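Local coordinates for VIN1 (Oscarella pearsei, PDB 6BFI), which binds actin filaments and may take part in cell-cell adhesion in this sponge, as a member of the vinculin/alpha-catenin family, at residues 580-585 with 590-595; 516-521 with 525-530; 532-537 with 573-578; 505-510 with 601-606; 498-503 with 607-612. All blocks are in the same frame, centred on the assembly; numbering follows the deposited sequence.

Contact 1: residues 580-585 with 590-595; sequences KAVVTS and DIQRKF
Ala-581 and Val-582 meet Ile-591 across a tight helix hairpin, where helix 572-584 ends and helix 589-615 begins within the antiparallel helical bundle characteristic of the vinculin family. It illustrates how two short segments joined by a brief connection meet across their interface through apolar branches: the axes of the segments pass 9.1 Å apart and run nearly antiparallel, at 164°. Ala-581 comes first, its CB 3.7 Å from CG2 of Ile-591. That same methyl also presses on the backbone, at 3.6 Å from the Ala-581 carbonyl carbon, so a single branch of the isoleucine fits against both the side chain and the main chain of the alanine. Val-582 contributes more surface. With CG1 turned anti to the backbone N (chi1 180°), its other methyl, CG2, is the one directed at helix 589-615, where it lies 3.6 Å from Ile-591 CG2 as the two side chains slide past each other in opposite directions. Val-582 CG2 also touches CB of Phe-595 at 3.8 Å, the side chains crossing at about a right angle. The Phe-595 side chain also touches Ala-514 and Ala-518 of helix 496-519. On the outer side of helix 589-615, Asp-590 forms a salt-bridge network with Lys-594 and, at longer range, Arg-593. Farther along, helix 572-584 finishes at Thr-584, whose OG1 turns back to Lys-580 O at 2.9 Å, while Thr-584 N reaches that oxygen from the opposite face of its carbonyl plane.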
# COMPACT_ATOMS: atom_id res chain seq x y z
N LYS A 580 -2.33 32.18 -32.14
CA LYS A 580 -3.05 31.95 -33.39
C LYS A 580 -3.27 33.25 -34.15
O LYS A 580 -3.20 33.28 -35.38
CB LYS A 580 -4.38 31.25 -33.11
CG LYS A 580 -4.24 29.88 -32.47
CD LYS A 580 -5.59 29.33 -32.02
CE LYS A 580 -5.43 27.97 -31.36
NZ LYS A 580 -6.71 27.46 -30.80
N ALA A 581 -3.53 34.34 -33.42
CA ALA A 581 -3.61 35.65 -34.07
C ALA A 581 -2.29 36.02 -34.74
O ALA A 581 -2.29 36.74 -35.75
CB ALA A 581 -4.02 36.71 -33.05
N VAL A 582 -1.16 35.56 -34.19
CA VAL A 582 0.11 35.80 -34.86
C VAL A 582 0.22 34.95 -36.12
O VAL A 582 0.71 35.42 -37.16
CB VAL A 582 1.29 35.53 -33.91
CG1 VAL A 582 2.61 35.78 -34.63
CG2 VAL A 582 1.20 36.41 -32.68
N VAL A 583 -0.25 33.70 -36.08
CA VAL A 583 -0.22 32.89 -37.30
C VAL A 583 -1.16 33.45 -38.35
O VAL A 583 -0.97 33.19 -39.55
CB VAL A 583 -0.54 31.41 -37.01
CG1 VAL A 583 -0.14 31.04 -35.61
CG2 VAL A 583 -2.01 31.10 -37.27
N THR A 584 -2.16 34.24 -37.95
CA THR A 584 -3.04 34.87 -38.93
C THR A 584 -2.34 36.03 -39.62
O THR A 584 -2.36 36.14 -40.86
CB THR A 584 -4.33 35.33 -38.26
OG1 THR A 584 -4.88 34.26 -37.48
CG2 THR A 584 -5.35 35.75 -39.31
N SER A 585 -1.72 36.92 -38.84
CA SER A 585 -0.98 38.07 -39.36
C SER A 585 0.44 38.01 -38.81
O SER A 585 0.75 38.64 -37.79
CB SER A 585 -1.65 39.39 -38.98
OG SER A 585 -2.95 39.49 -39.53
N ASP A 590 2.17 44.55 -33.58
CA ASP A 590 1.29 44.73 -32.43
C ASP A 590 0.79 43.39 -31.89
O ASP A 590 0.82 43.15 -30.68
CB ASP A 590 0.11 45.63 -32.82
CG ASP A 590 -0.92 45.76 -31.72
OD1 ASP A 590 -0.54 45.77 -30.53
OD2 ASP A 590 -2.12 45.86 -32.05
N ILE A 591 0.32 42.51 -32.79
CA ILE A 591 -0.12 41.19 -32.37
C ILE A 591 1.03 40.42 -31.72
O ILE A 591 0.84 39.67 -30.76
CB ILE A 591 -0.71 40.42 -33.57
CG1 ILE A 591 -1.87 41.21 -34.18
CG2 ILE A 591 -1.20 39.05 -33.15
CD1 ILE A 591 -3.09 41.32 -33.28
N GLN A 592 2.25 40.61 -32.24
CA GLN A 592 3.42 40.01 -31.61
C GLN A 592 3.60 40.52 -30.19
O GLN A 592 3.91 39.74 -29.28
CB GLN A 592 4.67 40.30 -32.45
CG GLN A 592 4.67 39.65 -33.82
CD GLN A 592 5.87 40.06 -34.65
OE1 GLN A 592 6.66 40.92 -34.25
NE2 GLN A 592 6.02 39.44 -35.82
N ARG A 593 3.41 41.82 -29.98
CA ARG A 593 3.52 42.37 -28.63
C ARG A 593 2.46 41.78 -27.71
O ARG A 593 2.75 41.42 -26.56
CB ARG A 593 3.40 43.89 -28.66
CG ARG A 593 4.60 44.60 -29.25
CD ARG A 593 4.51 46.10 -29.04
NE ARG A 593 3.39 46.70 -29.76
CZ ARG A 593 3.49 47.31 -30.93
NH1 ARG A 593 4.68 47.41 -31.52
NH2 ARG A 593 2.42 47.82 -31.52
N LYS A 594 1.22 41.67 -28.20
CA LYS A 594 0.15 41.06 -27.40
C LYS A 594 0.52 39.64 -26.99
O LYS A 594 0.40 39.26 -25.82
CB LYS A 594 -1.16 41.07 -28.18
CG LYS A 594 -1.66 42.45 -28.57
CD LYS A 594 -2.87 42.35 -29.48
CE LYS A 594 -3.34 43.73 -29.93
NZ LYS A 594 -4.43 43.64 -30.95
N PHE A 595 0.98 38.83 -27.95
CA PHE A 595 1.34 37.45 -27.65
C PHE A 595 2.49 37.39 -26.65
O PHE A 595 2.45 36.58 -25.71
CB PHE A 595 1.72 36.71 -28.93
CG PHE A 595 2.58 35.51 -28.70
CD1 PHE A 595 2.06 34.37 -28.11
CD2 PHE A 595 3.92 35.51 -29.07
CE1 PHE A 595 2.85 33.26 -27.89
CE2 PHE A 595 4.71 34.40 -28.85
CZ PHE A 595 4.18 33.28 -28.26

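Contact 2: residues 516-521 with 525-530; sequences RIALAE and MKLIAK
Ile-517 lays the end of its side chain against the root of Lys-526: CD1 is 3.7 Å from the lysine CB, and the branch methyl CG2 approaches the same carbon at 4.1 Å. Of the two methyls CD1 reaches farther out, while CG2 stays close to its own helix and borders the backbone N of Leu-527. Lys-526 answers with its aliphatic base only. A bend at chi2 (-78°) carries the rest of the chain away from helix 496-519, so the ammonium group plays no part in the overlap. One residue further along each helix a second buried pair forms. Leu-527 has CG anti to its main-chain nitrogen (chi1 -176°), which brings CD1 to 4.0 Å from Ala-518 CB and to 4.2 Å from Ala-518 N; the small alanine lets the leucine methyl settle close to the helix backbone. The pair does not stand alone, since Leu-527 also packs on Val-582 of helix 572-584 and Ala-518 on Phe-595 of helix 589-615. These helices pack together in the manner of vinculin-family helical bundles, and the present contact is the hairpin joining helix 496-519 to helix 524-550 at one end of the bundle. Outside the contact proper, the exposed Arg-516 forms salt bridges with Glu-513 and Glu-522. Such a division implies that the hairpin is held by dispersion and by exclusion of water from its inner face, with charge kept to the periphery.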
# COMPACT_ATOMS: atom_id res chain seq x y z
N ARG A 516 11.11 34.61 -29.41
CA ARG A 516 12.10 34.74 -30.47
C ARG A 516 11.51 34.39 -31.83
O ARG A 516 11.72 35.10 -32.82
CB ARG A 516 13.31 33.85 -30.17
CG ARG A 516 14.30 33.73 -31.31
CD ARG A 516 15.27 32.59 -31.09
NE ARG A 516 16.12 32.38 -32.25
CZ ARG A 516 15.80 31.60 -33.28
NH1 ARG A 516 14.63 30.96 -33.29
NH2 ARG A 516 16.63 31.46 -34.30
N ILE A 517 10.76 33.28 -31.90
CA ILE A 517 10.13 32.88 -33.15
C ILE A 517 9.04 33.87 -33.55
O ILE A 517 8.74 34.04 -34.73
CB ILE A 517 9.59 31.44 -33.02
CG1 ILE A 517 10.73 30.47 -32.72
CG2 ILE A 517 8.86 31.01 -34.29
CD1 ILE A 517 10.28 29.05 -32.44
N ALA A 518 8.44 34.55 -32.57
CA ALA A 518 7.37 35.50 -32.87
C ALA A 518 7.92 36.81 -33.43
O ALA A 518 7.34 37.37 -34.37
CB ALA A 518 6.53 35.76 -31.63
N LEU A 519 9.02 37.32 -32.87
CA LEU A 519 9.57 38.58 -33.34
C LEU A 519 10.26 38.40 -34.69
O LEU A 519 9.87 39.02 -35.69
CB LEU A 519 10.53 39.16 -32.31
CG LEU A 519 9.87 39.70 -31.04
CD1 LEU A 519 10.89 40.41 -30.16
CD2 LEU A 519 8.71 40.62 -31.39
N ALA A 520 11.30 37.57 -34.74
CA ALA A 520 11.94 37.22 -36.00
C ALA A 520 11.09 36.19 -36.72
O ALA A 520 10.82 35.12 -36.18
CB ALA A 520 13.35 36.69 -35.75
N GLU A 521 10.67 36.51 -37.94
CA GLU A 521 9.67 35.70 -38.63
C GLU A 521 10.23 34.36 -39.10
O GLU A 521 10.72 34.24 -40.23
CB GLU A 521 9.08 36.48 -39.81
CG GLU A 521 8.26 37.67 -39.38
CD GLU A 521 7.38 37.36 -38.17
OE1 GLU A 521 6.59 36.40 -38.23
OE2 GLU A 521 7.50 38.08 -37.15
N MET A 525 4.48 27.34 -37.70
CA MET A 525 4.30 26.01 -37.12
C MET A 525 5.12 25.85 -35.85
O MET A 525 4.66 25.27 -34.86
CB MET A 525 4.66 24.94 -38.14
CG MET A 525 3.90 25.05 -39.46
SD MET A 525 2.14 24.71 -39.28
CE MET A 525 2.16 22.96 -38.91
N LYS A 526 6.36 26.37 -35.86
CA LYS A 526 7.16 26.41 -34.65
C LYS A 526 6.48 27.21 -33.55
O LYS A 526 6.59 26.87 -32.37
CB LYS A 526 8.54 26.99 -34.95
CG LYS A 526 9.57 25.98 -35.43
CD LYS A 526 10.11 25.18 -34.26
CE LYS A 526 11.27 24.29 -34.69
NZ LYS A 526 11.88 23.58 -33.53
N LEU A 527 5.76 28.28 -33.92
CA LEU A 527 5.14 29.13 -32.92
C LEU A 527 3.93 28.46 -32.28
O LEU A 527 3.75 28.53 -31.06
CB LEU A 527 4.73 30.47 -33.53
CG LEU A 527 4.17 31.47 -32.52
CD1 LEU A 527 5.27 32.00 -31.61
CD2 LEU A 527 3.45 32.60 -33.22
N ILE A 528 3.08 27.81 -33.08
CA ILE A 528 1.93 27.12 -32.50
C ILE A 528 2.38 25.89 -31.72
O ILE A 528 1.81 25.56 -30.67
CB ILE A 528 0.90 26.75 -33.58
CG1 ILE A 528 1.58 26.16 -34.81
CG2 ILE A 528 0.05 27.96 -33.94
CD1 ILE A 528 0.64 25.84 -35.95
N ALA A 529 3.41 25.20 -32.22
CA ALA A 529 3.92 24.03 -31.50
C ALA A 529 4.49 24.44 -30.15
O ALA A 529 4.12 23.88 -29.11
CB ALA A 529 4.99 23.33 -32.35
N LYS A 530 5.39 25.43 -30.14
CA LYS A 530 6.00 25.86 -28.89
C LYS A 530 4.97 26.47 -27.95
O LYS A 530 5.01 26.24 -26.73
CB LYS A 530 7.13 26.85 -29.18
CG LYS A 530 8.23 26.88 -28.13
CD LYS A 530 8.74 25.47 -27.84
CE LYS A 530 10.25 25.45 -27.69
NZ LYS A 530 10.94 25.70 -28.99

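Contact 3: residues 532-537 with 573-578; sequences SSVARQ and SPMVIE
Ala-535 and Val-576 touch through one methyl each, Ala-535 CB and Val-576 CG2 lying 4.0 Å apart, in an antiparallel pairing of helices 524-550 and 572-584 within the vinculin-family bundle. The axes of the two segments run 10.0 Å apart at 173°, an ordinary helix-packing distance, and the touch is light because few side chains reach across. Beside that pair, Met-575 spans the gap with its terminal methyl, and CE comes 4.2 Å from CG1 of Val-534. The same methyl approaches the backbone N of Ala-535 at 4.4 Å. Bends at chi2 and chi3 curl the methionine, so that it is the methyl rather than the sulfur that meets the other helix.

The next shell closes over this group from the remaining helices. Met-575 also packs on Phe-595 and Ser-598 of helix 589-615, whereas Val-534 rests on Asp-510 and Val-511 of helix 496-519, which makes the methionine-valine side of the contact the inner one. Ser-532 OG stays with its own helix, bonding to the carbonyls of Ile-528 and Ala-529. Farther out, Gln-537 is gripped by two acceptors, for its amide nitrogen also bonds to Asp-510 OD2. The bond within the helix runs from Gln-537 NE2 to Ser-533 OG at 3.0 Å, moderately bent at 145°, with the serine oxygen only 4° out of the amide plane.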
# COMPACT_ATOMS: atom_id res chain seq x y z
N SER A 532 1.65 25.82 -27.79
CA SER A 532 0.80 24.79 -27.21
C SER A 532 1.57 23.93 -26.22
O SER A 532 1.00 23.47 -25.22
CB SER A 532 0.18 23.92 -28.31
OG SER A 532 1.17 23.24 -29.06
N SER A 533 2.86 23.70 -26.47
CA SER A 533 3.70 23.04 -25.47
C SER A 533 3.73 23.83 -24.17
O SER A 533 3.64 23.26 -23.07
CB SER A 533 5.11 22.84 -26.02
OG SER A 533 6.01 22.49 -24.98
N VAL A 534 3.86 25.16 -24.26
CA VAL A 534 3.83 26.00 -23.07
C VAL A 534 2.49 25.87 -22.36
O VAL A 534 2.43 25.78 -21.13
CB VAL A 534 4.14 27.46 -23.44
CG1 VAL A 534 3.83 28.38 -22.27
CG2 VAL A 534 5.59 27.60 -23.86
N ALA A 535 1.40 25.85 -23.13
CA ALA A 535 0.08 25.69 -22.52
C ALA A 535 -0.04 24.36 -21.79
O ALA A 535 -0.63 24.29 -20.70
CB ALA A 535 -1.01 25.80 -23.60
N ARG A 536 0.51 23.29 -22.36
CA ARG A 536 0.44 21.98 -21.70
C ARG A 536 1.29 21.95 -20.43
O ARG A 536 0.87 21.38 -19.42
CB ARG A 536 0.88 20.88 -22.67
CG ARG A 536 -0.07 20.68 -23.84
CD ARG A 536 0.24 19.39 -24.60
NE ARG A 536 1.54 19.42 -25.25
CZ ARG A 536 1.74 19.79 -26.52
NH1 ARG A 536 0.71 20.16 -27.27
NH2 ARG A 536 2.96 19.79 -27.03
N GLN A 537 2.47 22.57 -20.46
CA GLN A 537 3.30 22.62 -19.26
C GLN A 537 2.61 23.43 -18.16
O GLN A 537 2.63 23.04 -16.98
CB GLN A 537 4.67 23.20 -19.59
CG GLN A 537 5.48 22.36 -20.56
CD GLN A 537 6.81 22.98 -20.91
OE1 GLN A 537 7.60 23.33 -20.03
NE2 GLN A 537 7.06 23.13 -22.21
N SER A 573 -5.46 30.42 -21.99
CA SER A 573 -6.22 30.54 -23.24
C SER A 573 -5.94 31.83 -23.99
O SER A 573 -5.68 31.77 -25.21
CB SER A 573 -7.72 30.39 -22.95
OG SER A 573 -8.01 29.10 -22.43
N PRO A 574 -5.96 33.02 -23.37
CA PRO A 574 -5.65 34.24 -24.15
C PRO A 574 -4.29 34.19 -24.82
O PRO A 574 -4.14 34.71 -25.93
CB PRO A 574 -5.72 35.35 -23.09
CG PRO A 574 -6.61 34.82 -22.03
CD PRO A 574 -6.31 33.35 -21.98
N MET A 575 -3.31 33.56 -24.18
CA MET A 575 -1.99 33.42 -24.80
C MET A 575 -2.08 32.60 -26.08
O MET A 575 -1.48 32.97 -27.11
CB MET A 575 -1.02 32.79 -23.81
CG MET A 575 0.44 32.82 -24.24
SD MET A 575 0.93 31.40 -25.23
CE MET A 575 0.43 30.04 -24.18
N VAL A 576 -2.83 31.50 -26.05
CA VAL A 576 -2.94 30.64 -27.23
C VAL A 576 -3.69 31.36 -28.34
O VAL A 576 -3.29 31.30 -29.51
CB VAL A 576 -3.60 29.31 -26.86
CG1 VAL A 576 -3.86 28.47 -28.10
CG2 VAL A 576 -2.74 28.54 -25.87
N ILE A 577 -4.78 32.05 -28.01
CA ILE A 577 -5.53 32.73 -29.07
C ILE A 577 -4.72 33.89 -29.64
O ILE A 577 -4.85 34.22 -30.82
CB ILE A 577 -6.91 33.19 -28.56
CG1 ILE A 577 -6.81 34.44 -27.69
CG2 ILE A 577 -7.60 32.06 -27.80
CD1 ILE A 577 -8.15 35.05 -27.36
N GLU A 578 -3.85 34.51 -28.83
CA GLU A 578 -2.96 35.53 -29.37
C GLU A 578 -1.91 34.91 -30.28
O GLU A 578 -1.55 35.50 -31.31
CB GLU A 578 -2.30 36.33 -28.25
CG GLU A 578 -3.25 37.20 -27.43
CD GLU A 578 -3.94 38.27 -28.26
OE1 GLU A 578 -3.41 38.67 -29.31
OE2 GLU A 578 -5.03 38.72 -27.83

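Contact 4: residues 505-510 with 601-606; sequences ARIQAD and KVVEGV
Ile-507 and Val-603 have the most surface buried here, and they pass alongside one another in opposite directions, with the methyls Ile-507 CG2 and Val-603 CG2 4.0 Å apart. The isoleucine works with two ends. Its CG2 serves Val-603, while the extended arm (chi2 174°) carries CD1 one helical turn along the partner to Val-606, where it lies 3.7 Å from CG2 and the two side chains reach for each other tip to tip. Val-606 can offer that methyl because CG1 is turned anti to the backbone N (chi1 171°), leaving CG2 on the side of helix 496-519. One isoleucine thus spans two valines spaced i, i+3, an example of how a long branched residue bridges two residues of an antiparallel neighbour.

Val-603 uses its other methyl as well: CG1 meets CG of Gln-508 at 4.2 Å, the side chains crossing at about a right angle. Here the glutamine contributes its aliphatic part, on the exposed flank of the contact. The axes of the two segments are 10.1 Å apart at 171°, so the pairing is almost exactly antiparallel. Within the bundle, helix 496-519 and helix 589-615 are antiparallel neighbours. Val-603 also rests on Val-511 a turn beyond its partners, and Ile-507 leans on Gln-537, which brings helix 524-550 against the inner flank.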
# COMPACT_ATOMS: atom_id res chain seq x y z
N ALA A 505 11.55 26.67 -15.06
CA ALA A 505 12.70 26.87 -15.93
C ALA A 505 12.39 26.47 -17.37
O ALA A 505 12.65 27.24 -18.31
CB ALA A 505 13.90 26.09 -15.40
N ARG A 506 11.82 25.28 -17.56
CA ARG A 506 11.48 24.82 -18.90
C ARG A 506 10.48 25.76 -19.57
O ARG A 506 10.61 26.07 -20.76
CB ARG A 506 10.94 23.39 -18.85
CG ARG A 506 12.00 22.35 -18.53
CD ARG A 506 11.39 21.03 -18.07
NE ARG A 506 11.57 19.96 -19.04
CZ ARG A 506 10.58 19.37 -19.70
NH1 ARG A 506 9.33 19.74 -19.50
NH2 ARG A 506 10.85 18.40 -20.57
N ILE A 507 9.48 26.22 -18.82
CA ILE A 507 8.51 27.16 -19.37
C ILE A 507 9.19 28.48 -19.71
O ILE A 507 8.85 29.13 -20.71
CB ILE A 507 7.33 27.35 -18.40
CG1 ILE A 507 6.41 26.13 -18.44
CG2 ILE A 507 6.54 28.61 -18.74
CD1 ILE A 507 5.30 26.17 -17.42
N GLN A 508 10.17 28.91 -18.90
CA GLN A 508 10.91 30.12 -19.22
C GLN A 508 11.66 29.98 -20.54
O GLN A 508 11.61 30.87 -21.40
CB GLN A 508 11.88 30.47 -18.09
CG GLN A 508 11.26 31.19 -16.92
CD GLN A 508 12.28 31.56 -15.86
OE1 GLN A 508 13.47 31.63 -16.14
NE2 GLN A 508 11.81 31.80 -14.64
N ALA A 509 12.36 28.86 -20.72
CA ALA A 509 13.12 28.65 -21.96
C ALA A 509 12.19 28.56 -23.17
O ALA A 509 12.47 29.14 -24.22
CB ALA A 509 13.98 27.40 -21.84
N ASP A 510 11.08 27.83 -23.04
CA ASP A 510 10.18 27.65 -24.17
C ASP A 510 9.44 28.94 -24.52
O ASP A 510 9.20 29.22 -25.69
CB ASP A 510 9.20 26.52 -23.89
CG ASP A 510 9.86 25.15 -23.91
OD1 ASP A 510 10.95 25.03 -24.51
OD2 ASP A 510 9.29 24.20 -23.34
N LYS A 601 2.73 36.69 -19.09
CA LYS A 601 1.74 36.53 -18.03
C LYS A 601 1.66 35.08 -17.57
O LYS A 601 1.53 34.81 -16.37
CB LYS A 601 0.37 37.02 -18.51
CG LYS A 601 -0.53 37.49 -17.38
CD LYS A 601 -0.03 38.78 -16.78
CE LYS A 601 -0.31 38.86 -15.29
NZ LYS A 601 -1.76 38.66 -14.98
N VAL A 602 1.76 34.14 -18.51
CA VAL A 602 1.82 32.72 -18.14
C VAL A 602 3.01 32.47 -17.22
O VAL A 602 2.88 31.88 -16.14
CB VAL A 602 1.87 31.84 -19.40
CG1 VAL A 602 2.14 30.39 -19.01
CG2 VAL A 602 0.58 31.96 -20.19
N VAL A 603 4.20 32.91 -17.65
CA VAL A 603 5.41 32.73 -16.84
C VAL A 603 5.20 33.28 -15.43
O VAL A 603 5.56 32.65 -14.43
CB VAL A 603 6.62 33.38 -17.53
CG1 VAL A 603 7.79 33.49 -16.55
CG2 VAL A 603 7.03 32.58 -18.75
N GLU A 604 4.59 34.47 -15.33
CA GLU A 604 4.37 35.08 -14.03
C GLU A 604 3.42 34.23 -13.18
O GLU A 604 3.62 34.09 -11.96
CB GLU A 604 3.83 36.50 -14.20
CG GLU A 604 4.00 37.37 -12.97
CD GLU A 604 2.68 37.79 -12.36
OE1 GLU A 604 1.63 37.56 -13.00
OE2 GLU A 604 2.70 38.35 -11.24
N GLY A 605 2.38 33.66 -13.79
CA GLY A 605 1.48 32.81 -13.04
C GLY A 605 2.17 31.56 -12.50
O GLY A 605 1.98 31.19 -11.33
N VAL A 606 2.97 30.91 -13.34
CA VAL A 606 3.74 29.76 -12.87
C VAL A 606 4.65 30.16 -11.72
O VAL A 606 4.74 29.45 -10.70
CB VAL A 606 4.54 29.14 -14.03
CG1 VAL A 606 5.51 28.09 -13.51
CG2 VAL A 606 3.60 28.53 -15.06

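Contact 5: residues 498-503 with 607-612; sequences EFMKVS and AAVRSV
Met-500 and Arg-610 pack through their roots, with Met-500 CB 3.8 Å from CG of Arg-610 and 3.9 Å from its CB. The backbones are correspondingly near, their CA atoms being 5.3 Å apart. Arg-610 begins with CG anti to the main-chain N, and this first torsion sets CG 4.3 Å from the backbone N of Lys-501. Both long side chains then fold away from this point. Met-500 bends at chi2 (-50°) and straightens beyond it, which sends CE obliquely across Val-609 to 4.1 Å from CG1, on the buried side where Val-541 and Val-544 of helix 524-550 also touch the methionine. Arg-610 bends twice, at chi2 (-97°) and chi3, and so curls back along its own helix, one face of the guanidinium lying toward Ala-607 CA, which sits off-centre near its rim. In that position NH2 forms a salt bridge with Glu-504, so the arginine gives its methylenes to the hydrophobic contact and its charge to helix 496-519.

On the flank turned to helix 524-550, where Ser-503 touches Val-541, Ser-503 OG bonds to Phe-499 O at 2.8 Å, while the serine N approaches that oxygen from the opposite face of its plane. Val-609 continues to Leu-561 and Ala-564 of helix 555-569. With the axes of the two segments 9.4 Å apart, crossing at -154°, the pair is typical of antiparallel helices in a vinculin-family bundle.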
# COMPACT_ATOMS: atom_id res chain seq x y z
N GLU A 498 10.03 20.80 -6.46
CA GLU A 498 10.96 20.53 -7.55
C GLU A 498 10.25 20.52 -8.89
O GLU A 498 10.79 21.01 -9.89
CB GLU A 498 11.68 19.20 -7.31
CG GLU A 498 12.68 19.22 -6.17
CD GLU A 498 13.84 20.17 -6.41
OE1 GLU A 498 14.04 20.59 -7.57
OE2 GLU A 498 14.55 20.50 -5.44
N PHE A 499 9.02 19.98 -8.94
CA PHE A 499 8.25 20.02 -10.18
C PHE A 499 7.98 21.46 -10.60
O PHE A 499 8.06 21.80 -11.78
CB PHE A 499 6.94 19.25 -10.02
CG PHE A 499 6.15 19.11 -11.30
CD1 PHE A 499 5.28 20.10 -11.73
CD2 PHE A 499 6.29 17.97 -12.08
CE1 PHE A 499 4.57 19.97 -12.90
CE2 PHE A 499 5.57 17.82 -13.27
CZ PHE A 499 4.71 18.83 -13.67
N MET A 500 7.67 22.33 -9.63
CA MET A 500 7.39 23.73 -9.95
C MET A 500 8.65 24.46 -10.40
O MET A 500 8.57 25.34 -11.27
CB MET A 500 6.76 24.43 -8.76
CG MET A 500 5.42 23.85 -8.34
SD MET A 500 4.27 23.67 -9.72
CE MET A 500 2.87 22.91 -8.91
N LYS A 501 9.81 24.12 -9.83
CA LYS A 501 11.05 24.74 -10.28
C LYS A 501 11.41 24.30 -11.69
O LYS A 501 11.66 25.13 -12.57
CB LYS A 501 12.19 24.41 -9.31
CG LYS A 501 12.16 25.20 -8.00
CD LYS A 501 13.31 24.79 -7.09
CE LYS A 501 13.37 25.67 -5.84
NZ LYS A 501 14.42 25.21 -4.89
N VAL A 502 11.46 22.98 -11.92
CA VAL A 502 11.81 22.46 -13.24
C VAL A 502 10.84 22.98 -14.29
O VAL A 502 11.25 23.44 -15.37
CB VAL A 502 11.85 20.92 -13.20
CG1 VAL A 502 12.11 20.37 -14.59
CG2 VAL A 502 12.92 20.45 -12.23
N SER A 503 9.54 22.94 -13.99
CA SER A 503 8.54 23.46 -14.92
C SER A 503 8.69 24.96 -15.13
O SER A 503 8.44 25.46 -16.23
CB SER A 503 7.13 23.14 -14.42
OG SER A 503 6.93 21.74 -14.33
N ALA A 607 5.31 31.31 -11.84
CA ALA A 607 6.13 31.81 -10.74
C ALA A 607 5.31 32.01 -9.48
O ALA A 607 5.81 31.79 -8.37
CB ALA A 607 6.82 33.11 -11.15
N ALA A 608 4.05 32.42 -9.62
CA ALA A 608 3.20 32.62 -8.44
C ALA A 608 2.91 31.30 -7.75
O ALA A 608 3.03 31.20 -6.52
CB ALA A 608 1.90 33.32 -8.85
N VAL A 609 2.52 30.28 -8.51
CA VAL A 609 2.26 28.97 -7.91
C VAL A 609 3.52 28.44 -7.23
O VAL A 609 3.48 27.95 -6.09
CB VAL A 609 1.74 27.99 -8.98
CG1 VAL A 609 1.39 26.65 -8.34
CG2 VAL A 609 0.54 28.58 -9.70
N ARG A 610 4.66 28.54 -7.92
CA ARG A 610 5.94 28.14 -7.34
C ARG A 610 6.23 28.91 -6.06
O ARG A 610 6.85 28.37 -5.14
CB ARG A 610 7.06 28.33 -8.35
CG ARG A 610 8.40 27.73 -7.95
CD ARG A 610 9.34 28.75 -7.31
NE ARG A 610 9.65 29.86 -8.21
CZ ARG A 610 9.25 31.11 -8.02
NH1 ARG A 610 8.53 31.42 -6.95
NH2 ARG A 610 9.57 32.06 -8.89
N SER A 611 5.80 30.17 -5.99
CA SER A 611 6.04 30.97 -4.79
C SER A 611 5.18 30.51 -3.63
O SER A 611 5.63 30.50 -2.48
CB SER A 611 5.80 32.45 -5.08
OG SER A 611 5.79 33.19 -3.87
N VAL A 612 3.92 30.14 -3.91
CA VAL A 612 3.05 29.65 -2.84
C VAL A 612 3.60 28.34 -2.28
O VAL A 612 3.76 28.17 -1.06
CB VAL A 612 1.61 29.49 -3.34
CG1 VAL A 612 0.74 28.85 -2.27
CG2 VAL A 612 1.04 30.84 -3.74

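How the contacts relate
All five contacts belong to one elongated helical bundle and are apolar across the interface, yet they differ with position. Contacts 1 and 2, with centres 10 Å apart, are hairpins at the same end and the most thoroughly buried; contacts 3, 4 and 5 join helices distant in sequence and are partly buried. Contacts 4 and 5 are consecutive levels of one helix pair, 496-519 with 589-615, and enclose the other three along the chain. Contact 3 pairs helices 524-550 and 572-584 at a level between the hairpins and contact 4, and Phe-595 CE1 lies 3.8 Å from Met-575 SD between contacts 1 and 3. Charge enters mainly at the margins, most directly beside contact 5.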